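Local coordinates for type ii site-specific deoxyribonuclease (Klebsiella pneumoniae, PDB 6EKR), which is a type IIP restriction endonuclease of the PD-(D/E)xK class, Kpn2I, and probably cleaves double-stranded DNA at a specific palindromic sequence, at residues Phe85-Ile95 and Phe140-Met148; Ile111-Ala119 and Pro133-Met141. The protein carries 2 engineered substitutions. All coordinates share one frame; numbering follows the deposited sequence.

Interaction 1 of 2, residues Phe85-Ile95 and Phe140-Met148; sequences FREFNESLRDI and FMAAVLKWM. With SO4 (sulfate ion), chain B.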
loop_
_atom_site.group_PDB
_atom_site.type_symbol
_atom_site.label_atom_id
_atom_site.label_comp_id
_atom_site.label_asym_id
_atom_site.label_seq_id
_atom_site.Cartn_x
_atom_site.Cartn_y
_atom_site.Cartn_z
ATOM N N PHE A 85 -5.515 34.169 -9.191
ATOM C CA PHE A 85 -6.397 33.485 -8.252
ATOM C C PHE A 85 -7.812 34.066 -8.237
ATOM O O PHE A 85 -8.794 33.315 -8.212
ATOM C CB PHE A 85 -5.793 33.520 -6.843
ATOM C CG PHE A 85 -6.197 32.353 -5.980
ATOM C CD1 PHE A 85 -5.436 31.187 -5.963
ATOM C CD2 PHE A 85 -7.326 32.418 -5.186
ATOM C CE1 PHE A 85 -5.804 30.108 -5.177
ATOM C CE2 PHE A 85 -7.699 31.344 -4.407
ATOM C CZ PHE A 85 -6.940 30.186 -4.403
ATOM N N ARG A 86 -7.918 35.395 -8.260
ATOM C CA ARG A 86 -9.233 36.057 -8.246
ATOM C C ARG A 86 -10.070 35.771 -9.491
ATOM O O ARG A 86 -11.284 35.590 -9.405
ATOM C CB ARG A 86 -9.106 37.571 -8.007
ATOM C CG ARG A 86 -8.565 37.949 -6.610
ATOM C CD ARG A 86 -9.371 37.280 -5.471
ATOM N NE ARG A 86 -8.583 37.095 -4.243
ATOM C CZ ARG A 86 -8.959 36.358 -3.191
ATOM N NH1 ARG A 86 -10.125 35.708 -3.192
ATOM N NH2 ARG A 86 -8.159 36.270 -2.131
ATOM N N GLU A 87 -9.415 35.727 -10.645
ATOM C CA GLU A 87 -10.103 35.484 -11.904
ATOM C C GLU A 87 -10.487 34.017 -11.998
ATOM O O GLU A 87 -11.606 33.689 -12.402
ATOM C CB GLU A 87 -9.234 35.930 -13.079
ATOM C CG GLU A 87 -8.956 37.432 -13.039
ATOM C CD GLU A 87 -7.921 37.897 -14.045
ATOM O OE1 GLU A 87 -8.103 39.014 -14.594
ATOM O OE2 GLU A 87 -6.935 37.156 -14.275
ATOM N N PHE A 88 -9.565 33.142 -11.598
ATOM C CA PHE A 88 -9.871 31.727 -11.427
ATOM C C PHE A 88 -11.124 31.556 -10.563
ATOM O O PHE A 88 -12.023 30.795 -10.904
ATOM C CB PHE A 88 -8.665 30.981 -10.833
ATOM C CG PHE A 88 -9.007 29.648 -10.208
ATOM C CD1 PHE A 88 -9.409 28.572 -10.994
ATOM C CD2 PHE A 88 -8.917 29.473 -8.829
ATOM C CE1 PHE A 88 -9.725 27.351 -10.418
ATOM C CE2 PHE A 88 -9.227 28.258 -8.248
ATOM C CZ PHE A 88 -9.633 27.192 -9.046
ATOM N N ASN A 89 -11.177 32.298 -9.463
ATOM C CA ASN A 89 -12.312 32.265 -8.549
ATOM C C ASN A 89 -13.634 32.670 -9.203
ATOM O O ASN A 89 -14.666 32.048 -8.946
ATOM C CB ASN A 89 -12.018 33.147 -7.327
ATOM C CG ASN A 89 -13.090 33.057 -6.251
ATOM O OD1 ASN A 89 -13.736 32.025 -6.075
ATOM N ND2 ASN A 89 -13.267 34.146 -5.510
ATOM N N GLU A 90 -13.597 33.707 -10.039
ATOM C CA GLU A 90 -14.802 34.201 -10.717
ATOM C C GLU A 90 -15.239 33.340 -11.889
ATOM O O GLU A 90 -16.427 33.287 -12.209
ATOM C CB GLU A 90 -14.634 35.650 -11.168
ATOM C CG GLU A 90 -15.142 36.652 -10.153
ATOM C CD GLU A 90 -14.254 37.880 -10.023
ATOM O OE1 GLU A 90 -13.266 38.009 -10.784
ATOM O OE2 GLU A 90 -14.551 38.715 -9.141
ATOM N N SER A 91 -14.286 32.671 -12.529
ATOM C CA SER A 91 -14.604 31.793 -13.645
ATOM C C SER A 91 -15.344 30.528 -13.189
ATOM O O SER A 91 -16.160 29.987 -13.941
ATOM C CB SER A 91 -13.353 31.458 -14.452
ATOM O OG SER A 91 -12.311 31.014 -13.612
ATOM N N LEU A 92 -15.087 30.076 -11.960
ATOM C CA LEU A 92 -15.829 28.947 -11.389
ATOM C C LEU A 92 -17.340 29.215 -11.233
ATOM O O LEU A 92 -18.143 28.286 -11.319
ATOM C CB LEU A 92 -15.224 28.510 -10.057
ATOM C CG LEU A 92 -13.772 28.024 -10.052
ATOM C CD1 LEU A 92 -13.156 28.124 -8.664
ATOM C CD2 LEU A 92 -13.670 26.602 -10.589
ATOM N N ARG A 93 -17.720 30.479 -11.018
ATOM C CA ARG A 93 -19.139 30.877 -10.947
ATOM C C ARG A 93 -19.883 30.737 -12.279
ATOM O O ARG A 93 -21.078 30.438 -12.306
ATOM C CB ARG A 93 -19.283 32.315 -10.433
ATOM C CG ARG A 93 -19.506 32.446 -8.914
ATOM C CD ARG A 93 -18.192 32.459 -8.131
ATOM N NE ARG A 93 -18.397 32.753 -6.711
ATOM C CZ ARG A 93 -17.626 32.289 -5.729
ATOM N NH1 ARG A 93 -16.597 31.492 -6.007
ATOM N NH2 ARG A 93 -17.888 32.610 -4.465
ATOM N N ASP A 94 -19.171 30.970 -13.378
ATOM C CA ASP A 94 -19.726 30.768 -14.716
ATOM C C ASP A 94 -18.881 29.775 -15.532
ATOM O O ASP A 94 -18.321 30.110 -16.584
ATOM C CB ASP A 94 -19.950 32.108 -15.454
ATOM C CG ASP A 94 -18.723 33.026 -15.428
ATOM O OD1 ASP A 94 -17.651 32.618 -14.928
ATOM O OD2 ASP A 94 -18.832 34.171 -15.914
ATOM N N ILE A 95 -18.789 28.551 -15.018
ATOM C CA ILE A 95 -18.116 27.458 -15.722
ATOM C C ILE A 95 -19.104 26.747 -16.644
ATOM O O ILE A 95 -18.703 26.184 -17.662
ATOM C CB ILE A 95 -17.421 26.458 -14.750
ATOM C CG1 ILE A 95 -16.653 25.387 -15.531
ATOM C CG2 ILE A 95 -18.429 25.830 -13.795
ATOM C CD1 ILE A 95 -15.781 24.491 -14.683
ATOM N N PHE A 140 -7.848 22.270 0.208
ATOM C CA PHE A 140 -7.859 23.213 -0.885
ATOM C C PHE A 140 -8.917 22.857 -1.903
ATOM O O PHE A 140 -9.717 23.709 -2.286
ATOM C CB PHE A 140 -6.505 23.231 -1.570
ATOM C CG PHE A 140 -6.451 24.130 -2.757
ATOM C CD1 PHE A 140 -6.471 25.516 -2.597
ATOM C CD2 PHE A 140 -6.379 23.597 -4.042
ATOM C CE1 PHE A 140 -6.419 26.354 -3.693
ATOM C CE2 PHE A 140 -6.327 24.432 -5.148
ATOM C CZ PHE A 140 -6.341 25.814 -4.970
HETATM N N MSE A 141 -8.911 21.600 -2.348
HETATM C CA MSE A 141 -9.842 21.150 -3.358
HETATM C C MSE A 141 -11.255 21.233 -2.835
HETATM O O MSE A 141 -12.165 21.622 -3.559
HETATM C CB MSE A 141 -9.516 19.741 -3.809
HETATM C CG MSE A 141 -8.290 19.669 -4.695
HETATM SE SE MSE A 141 -8.218 21.050 -6.104
HETATM C CE MSE A 141 -9.874 20.587 -7.055
ATOM N N ALA A 142 -11.429 20.889 -1.564
ATOM C CA ALA A 142 -12.716 20.973 -0.923
ATOM C C ALA A 142 -13.141 22.424 -0.915
ATOM O O ALA A 142 -14.320 22.728 -1.095
ATOM C CB ALA A 142 -12.637 20.429 0.480
ATOM N N ALA A 143 -12.178 23.326 -0.725
ATOM C CA ALA A 143 -12.467 24.746 -0.830
ATOM C C ALA A 143 -12.993 25.092 -2.228
ATOM O O ALA A 143 -14.119 25.587 -2.348
ATOM C CB ALA A 143 -11.258 25.576 -0.476
ATOM N N VAL A 144 -12.209 24.800 -3.274
ATOM C CA VAL A 144 -12.617 25.154 -4.647
ATOM C C VAL A 144 -13.921 24.470 -5.072
ATOM O O VAL A 144 -14.811 25.129 -5.627
ATOM C CB VAL A 144 -11.496 25.012 -5.755
ATOM C CG1 VAL A 144 -10.100 25.247 -5.192
ATOM C CG2 VAL A 144 -11.570 23.683 -6.489
ATOM N N LEU A 145 -14.049 23.174 -4.827
ATOM C CA LEU A 145 -15.262 22.478 -5.227
ATOM C C LEU A 145 -16.504 23.103 -4.605
ATOM O O LEU A 145 -17.607 22.929 -5.104
ATOM C CB LEU A 145 -15.181 20.998 -4.877
ATOM C CG LEU A 145 -14.321 20.153 -5.813
ATOM C CD1 LEU A 145 -14.313 18.710 -5.367
ATOM C CD2 LEU A 145 -14.831 20.266 -7.226
ATOM N N LYS A 146 -16.317 23.839 -3.519
ATOM C CA LYS A 146 -17.434 24.467 -2.825
ATOM C C LYS A 146 -17.830 25.783 -3.476
ATOM O O LYS A 146 -18.993 26.165 -3.461
ATOM C CB LYS A 146 -17.081 24.702 -1.361
ATOM C CG LYS A 146 -18.220 25.237 -0.528
ATOM C CD LYS A 146 -19.186 24.135 -0.149
ATOM C CE LYS A 146 -20.219 24.636 0.839
ATOM N NZ LYS A 146 -21.050 23.530 1.374
ATOM N N TRP A 147 -16.854 26.478 -4.040
ATOM C CA TRP A 147 -17.123 27.714 -4.749
ATOM C C TRP A 147 -17.920 27.407 -5.998
ATOM O O TRP A 147 -18.801 28.164 -6.394
ATOM C CB TRP A 147 -15.820 28.386 -5.167
ATOM C CG TRP A 147 -15.111 29.102 -4.076
ATOM C CD1 TRP A 147 -15.664 29.644 -2.958
ATOM C CD2 TRP A 147 -13.713 29.390 -4.013
ATOM N NE1 TRP A 147 -14.695 30.239 -2.192
ATOM C CE2 TRP A 147 -13.487 30.099 -2.821
ATOM C CE3 TRP A 147 -12.629 29.115 -4.848
ATOM C CZ2 TRP A 147 -12.223 30.530 -2.442
ATOM C CZ3 TRP A 147 -11.378 29.543 -4.468
ATOM C CH2 TRP A 147 -11.184 30.243 -3.279
HETATM N N MSE A 148 -17.589 26.283 -6.616
HETATM C CA MSE A 148 -18.098 25.932 -7.929
HETATM C C MSE A 148 -19.521 25.405 -7.912
HETATM O O MSE A 148 -20.413 25.998 -8.507
HETATM C CB MSE A 148 -17.183 24.904 -8.570
HETATM C CG MSE A 148 -17.467 24.659 -10.021
HETATM SE SE MSE A 148 -16.165 23.445 -10.728
HETATM C CE MSE A 148 -16.632 21.884 -9.686
HETATM S S SO4 B . -4.714 34.239 -2.264
HETATM O O1 SO4 B . -5.004 35.532 -2.884
HETATM O O2 SO4 B . -5.537 34.125 -1.063
HETATM O O3 SO4 B . -3.294 34.159 -1.915
HETATM O O4 SO4 B . -5.044 33.142 -3.172
#

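Interaction 2 of 2, residues Ile111-Ala119 and Pro133-Met141; sequences IYTSVMSVA and PGTFFEIFM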
loop_
_atom_site.group_PDB
_atom_site.type_symbol
_atom_site.label_atom_id
_atom_site.label_comp_id
_atom_site.label_asym_id
_atom_site.label_seq_id
_atom_site.Cartn_x
_atom_site.Cartn_y
_atom_site.Cartn_z
ATOM N N ILE A 111 -4.198 25.587 -9.133
ATOM C CA ILE A 111 -4.231 24.456 -8.219
ATOM C C ILE A 111 -2.802 23.970 -7.978
ATOM O O ILE A 111 -2.390 23.807 -6.831
ATOM C CB ILE A 111 -5.132 23.320 -8.737
ATOM C CG1 ILE A 111 -6.595 23.735 -8.658
ATOM C CG2 ILE A 111 -4.929 22.048 -7.928
ATOM C CD1 ILE A 111 -7.488 23.024 -9.662
ATOM N N TYR A 112 -2.047 23.774 -9.059
ATOM C CA TYR A 112 -0.665 23.298 -8.975
ATOM C C TYR A 112 0.151 24.156 -8.021
ATOM O O TYR A 112 0.761 23.647 -7.083
ATOM C CB TYR A 112 0.003 23.280 -10.357
ATOM C CG TYR A 112 1.379 22.642 -10.380
ATOM C CD1 TYR A 112 1.522 21.262 -10.324
ATOM C CD2 TYR A 112 2.531 23.419 -10.458
ATOM C CE1 TYR A 112 2.775 20.664 -10.341
ATOM C CE2 TYR A 112 3.799 22.833 -10.472
ATOM C CZ TYR A 112 3.906 21.447 -10.416
ATOM O OH TYR A 112 5.136 20.833 -10.443
ATOM N N THR A 113 0.145 25.458 -8.272
ATOM C CA THR A 113 0.904 26.409 -7.492
ATOM C C THR A 113 0.468 26.392 -6.031
ATOM O O THR A 113 1.316 26.364 -5.141
ATOM C CB THR A 113 0.771 27.821 -8.108
ATOM O OG1 THR A 113 1.372 27.812 -9.405
ATOM C CG2 THR A 113 1.441 28.893 -7.254
ATOM N N SER A 114 -0.840 26.395 -5.787
ATOM C CA SER A 114 -1.348 26.445 -4.418
ATOM C C SER A 114 -0.848 25.256 -3.596
ATOM O O SER A 114 -0.248 25.445 -2.538
ATOM C CB SER A 114 -2.876 26.489 -4.395
ATOM O OG SER A 114 -3.378 27.717 -4.886
ATOM N N VAL A 115 -1.090 24.043 -4.100
ATOM C CA VAL A 115 -0.692 22.799 -3.442
ATOM C C VAL A 115 0.825 22.632 -3.380
ATOM O O VAL A 115 1.366 22.230 -2.350
ATOM C CB VAL A 115 -1.346 21.566 -4.111
ATOM C CG1 VAL A 115 -0.650 20.291 -3.701
ATOM C CG2 VAL A 115 -2.811 21.486 -3.751
HETATM N N MSE A 116 1.513 22.953 -4.471
HETATM C CA MSE A 116 2.955 22.740 -4.545
HETATM C C MSE A 116 3.728 23.775 -3.763
HETATM O O MSE A 116 4.870 23.537 -3.395
HETATM C CB MSE A 116 3.441 22.702 -5.991
HETATM C CG MSE A 116 3.064 21.435 -6.723
HETATM SE SE MSE A 116 3.926 19.857 -5.949
HETATM C CE MSE A 116 5.681 20.085 -6.779
ATOM N N SER A 117 3.108 24.921 -3.511
ATOM C CA SER A 117 3.737 25.948 -2.702
ATOM C C SER A 117 3.790 25.479 -1.269
ATOM O O SER A 117 4.810 25.639 -0.597
ATOM C CB SER A 117 2.967 27.261 -2.779
ATOM O OG SER A 117 1.687 27.121 -2.194
ATOM N N VAL A 118 2.695 24.885 -0.798
ATOM C CA VAL A 118 2.678 24.345 0.549
ATOM C C VAL A 118 3.618 23.147 0.652
ATOM O O VAL A 118 4.384 23.043 1.602
ATOM C CB VAL A 118 1.274 23.974 0.999
ATOM C CG1 VAL A 118 1.323 23.286 2.344
ATOM C CG2 VAL A 118 0.416 25.211 1.090
ATOM N N ALA A 119 3.579 22.272 -0.343
ATOM C CA ALA A 119 4.398 21.066 -0.344
ATOM C C ALA A 119 5.898 21.371 -0.266
ATOM O O ALA A 119 6.595 20.816 0.583
ATOM C CB ALA A 119 4.070 20.188 -1.570
ATOM N N PRO A 133 1.019 18.131 3.437
ATOM C CA PRO A 133 0.723 18.560 2.066
ATOM C C PRO A 133 -0.452 17.796 1.454
ATOM O O PRO A 133 -1.286 18.390 0.766
ATOM C CB PRO A 133 2.021 18.251 1.306
ATOM C CG PRO A 133 3.066 18.245 2.341
ATOM C CD PRO A 133 2.405 17.639 3.543
ATOM N N GLY A 134 -0.522 16.494 1.706
ATOM C CA GLY A 134 -1.676 15.718 1.305
ATOM C C GLY A 134 -2.924 16.294 1.942
ATOM O O GLY A 134 -3.959 16.428 1.284
ATOM N N THR A 135 -2.820 16.651 3.222
ATOM C CA THR A 135 -3.945 17.221 3.955
ATOM C C THR A 135 -4.375 18.550 3.346
ATOM O O THR A 135 -5.577 18.817 3.202
ATOM C CB THR A 135 -3.652 17.416 5.456
ATOM O OG1 THR A 135 -2.910 16.303 5.958
ATOM C CG2 THR A 135 -4.957 17.520 6.233
ATOM N N PHE A 136 -3.399 19.381 2.987
ATOM C CA PHE A 136 -3.732 20.652 2.382
ATOM C C PHE A 136 -4.393 20.462 1.006
ATOM O O PHE A 136 -5.396 21.117 0.702
ATOM C CB PHE A 136 -2.536 21.609 2.339
ATOM C CG PHE A 136 -2.875 22.938 1.750
ATOM C CD1 PHE A 136 -3.518 23.901 2.514
ATOM C CD2 PHE A 136 -2.617 23.202 0.408
ATOM C CE1 PHE A 136 -3.875 25.122 1.966
ATOM C CE2 PHE A 136 -2.956 24.414 -0.149
ATOM C CZ PHE A 136 -3.589 25.381 0.635
ATOM N N PHE A 137 -3.854 19.549 0.198
ATOM C CA PHE A 137 -4.461 19.210 -1.084
ATOM C C PHE A 137 -5.966 18.941 -0.956
ATOM O O PHE A 137 -6.750 19.549 -1.670
ATOM C CB PHE A 137 -3.717 18.046 -1.752
ATOM C CG PHE A 137 -4.166 17.735 -3.178
ATOM C CD1 PHE A 137 -4.803 18.688 -3.972
ATOM C CD2 PHE A 137 -3.918 16.481 -3.726
ATOM C CE1 PHE A 137 -5.207 18.393 -5.267
ATOM C CE2 PHE A 137 -4.314 16.174 -5.030
ATOM C CZ PHE A 137 -4.956 17.135 -5.804
ATOM N N GLU A 138 -6.373 18.066 -0.043
ATOM C CA GLU A 138 -7.798 17.818 0.174
ATOM C C GLU A 138 -8.573 19.095 0.551
ATOM O O GLU A 138 -9.591 19.424 -0.070
ATOM C CB GLU A 138 -8.010 16.753 1.245
ATOM C CG GLU A 138 -9.466 16.646 1.677
ATOM C CD GLU A 138 -9.719 15.599 2.728
ATOM O OE1 GLU A 138 -8.924 15.506 3.682
ATOM O OE2 GLU A 138 -10.732 14.877 2.606
ATOM N N ILE A 139 -8.081 19.792 1.577
ATOM C CA ILE A 139 -8.683 21.019 2.102
ATOM C C ILE A 139 -8.893 22.075 1.009
ATOM O O ILE A 139 -9.967 22.696 0.912
ATOM C CB ILE A 139 -7.766 21.614 3.188
ATOM C CG1 ILE A 139 -7.926 20.862 4.497
ATOM C CG2 ILE A 139 -8.033 23.106 3.414
ATOM C CD1 ILE A 139 -6.905 21.313 5.505
ATOM N N PHE A 140 -7.848 22.270 0.208
ATOM C CA PHE A 140 -7.859 23.213 -0.885
ATOM C C PHE A 140 -8.917 22.857 -1.903
ATOM O O PHE A 140 -9.717 23.709 -2.286
ATOM C CB PHE A 140 -6.505 23.231 -1.570
ATOM C CG PHE A 140 -6.451 24.130 -2.757
ATOM C CD1 PHE A 140 -6.471 25.516 -2.597
ATOM C CD2 PHE A 140 -6.379 23.597 -4.042
ATOM C CE1 PHE A 140 -6.419 26.354 -3.693
ATOM C CE2 PHE A 140 -6.327 24.432 -5.148
ATOM C CZ PHE A 140 -6.341 25.814 -4.970
HETATM N N MSE A 141 -8.911 21.600 -2.348
HETATM C CA MSE A 141 -9.842 21.150 -3.358
HETATM C C MSE A 141 -11.255 21.233 -2.835
HETATM O O MSE A 141 -12.165 21.622 -3.559
HETATM C CB MSE A 141 -9.516 19.741 -3.809
HETATM C CG MSE A 141 -8.290 19.669 -4.695
HETATM SE SE MSE A 141 -8.218 21.050 -6.104
HETATM C CE MSE A 141 -9.874 20.587 -7.055
#

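Interaction 1 of 2, residues Phe85-Ile95 and Phe140-Met148
Asn89 sets its amide over the face of the Trp147 indole without any hydrogen bond crossing between the segments: as modelled, the amide oxygen OD1 lies 3.3 Å above the ring plane, displaced toward the rim, with Trp147 CD2 and CE3 nearest. The amide plane is inclined 46° to the indole, and the two side chains cross at about a right angle. The opposite indole face has the backbone oxygen of Ala143, one turn back on the same helix, offset toward the rim. Trp147 dominates the contact, and other residues reach its border. Leu92 CD1 touches the edge at Trp147 CE3, 4.0 Å away, while Phe85 CE2 meets Trp147 CH2 at 3.8 Å. Arg93 comes up beside the base of the indole, its chain bent at chi2 (86°) so that NH1 arrives 3.3 Å from Trp147 CB and the face of its guanidinium lies over Trp147 O.

The framework is two helices, 78-91 and 132-148, whose short segments here run at 49° with axes 10.2 Å apart, in the helical part of a PD-(D/E)xK nuclease that also contains a mixed five-stranded sheet. Beyond the tryptophan the seam is greasy at both ends. Phe85 and Phe140 meet edge to edge, Phe85 CZ to Phe140 CE1 at 3.9 Å. At the far end Leu92 CD2 sits 4.0 Å from the selenium of Met148, and Ile95, in the loop after helix 78-91, completes this end with its CG2 and CD1 branches against the same side chain. Helix 286-298 joins in behind, with Leu290 against Val144 and Met148. A sulfate, probably from the crystallisation liquor, hangs with O4 over the centre of the Phe85 ring, and Arg86 NH2 gives sulfate O1 a weak hydrogen bond.

Interaction 2 of 2, residues Ile111-Ala119 and Pro133-Met141
The short segments of helices 101-125 and 132-148 run antiparallel at 154°, their axes 9.2 Å apart, and the backbones draw together from Ile111 and Met141 toward Ala119 and Pro133, whose CA atoms are 5.1 Å apart. Small groups accompany that close end: the methyl of Ala119 rests against the ring of Pro133, CB to CB at 4.0 Å. Next comes Phe136, whose CG lies anti to the backbone nitrogen (chi1 -178°), an orientation that carries the ring across to helix 101-125. Val118 lays CG2 over the ring face in a CH-pi contact, 3.8 Å from the Phe136 centroid, while the CA of Val115 lies at the ring's edge. Val115 itself sends CG2 obliquely against Phe137, meeting CD1. Phe140 repeats the pattern a turn later: Ser114 CB packs over its face, 3.9 Å from the centroid, and Ile111 CG1 comes in at its edge, in the ring plane and 3.6 Å from Phe140 CE2. Ile111 also turns CG2 and CG1 to the selenium of Met141, the two side chains crossing at about a right angle. The hydroxyl of Ser114, which touches Phe140, is hydrogen-bonded to Ile110 O. Off the interface, Ser117 OG donates to Ser114 O at 2.6 Å, from above the carbonyl plane. All the touching residues are buried. Helix 22-39 covers Phe136 through Thr25, Val28 and Ile29, helix 78-91 brings Phe81 and Phe85 against Ser114, and helix 286-298 closes over Ile111 and Met141 with Leu290.

Helix 132-148 is common to both contacts: its first half pairs with helix 101-125 in interaction 2, its second half with helix 78-91 in interaction 1. Phe140 takes part in both. The two sites also touch directly, where Phe85 CE1 lies 3.4 Å from Ser114 OG. Interaction 2 is nearer the middle of the chain, wholly buried, and mostly apolar, with aliphatic groups laid against phenylalanine rings. Interaction 1 is farther out, about 15 Å from the chain centre to its own centre; it too is mostly buried, but it mixes amide and guanidinium groups with its apolar seam and includes the exposed Arg93. Neither has a hydrogen bond between its segments, and helix 286-298 packs against both.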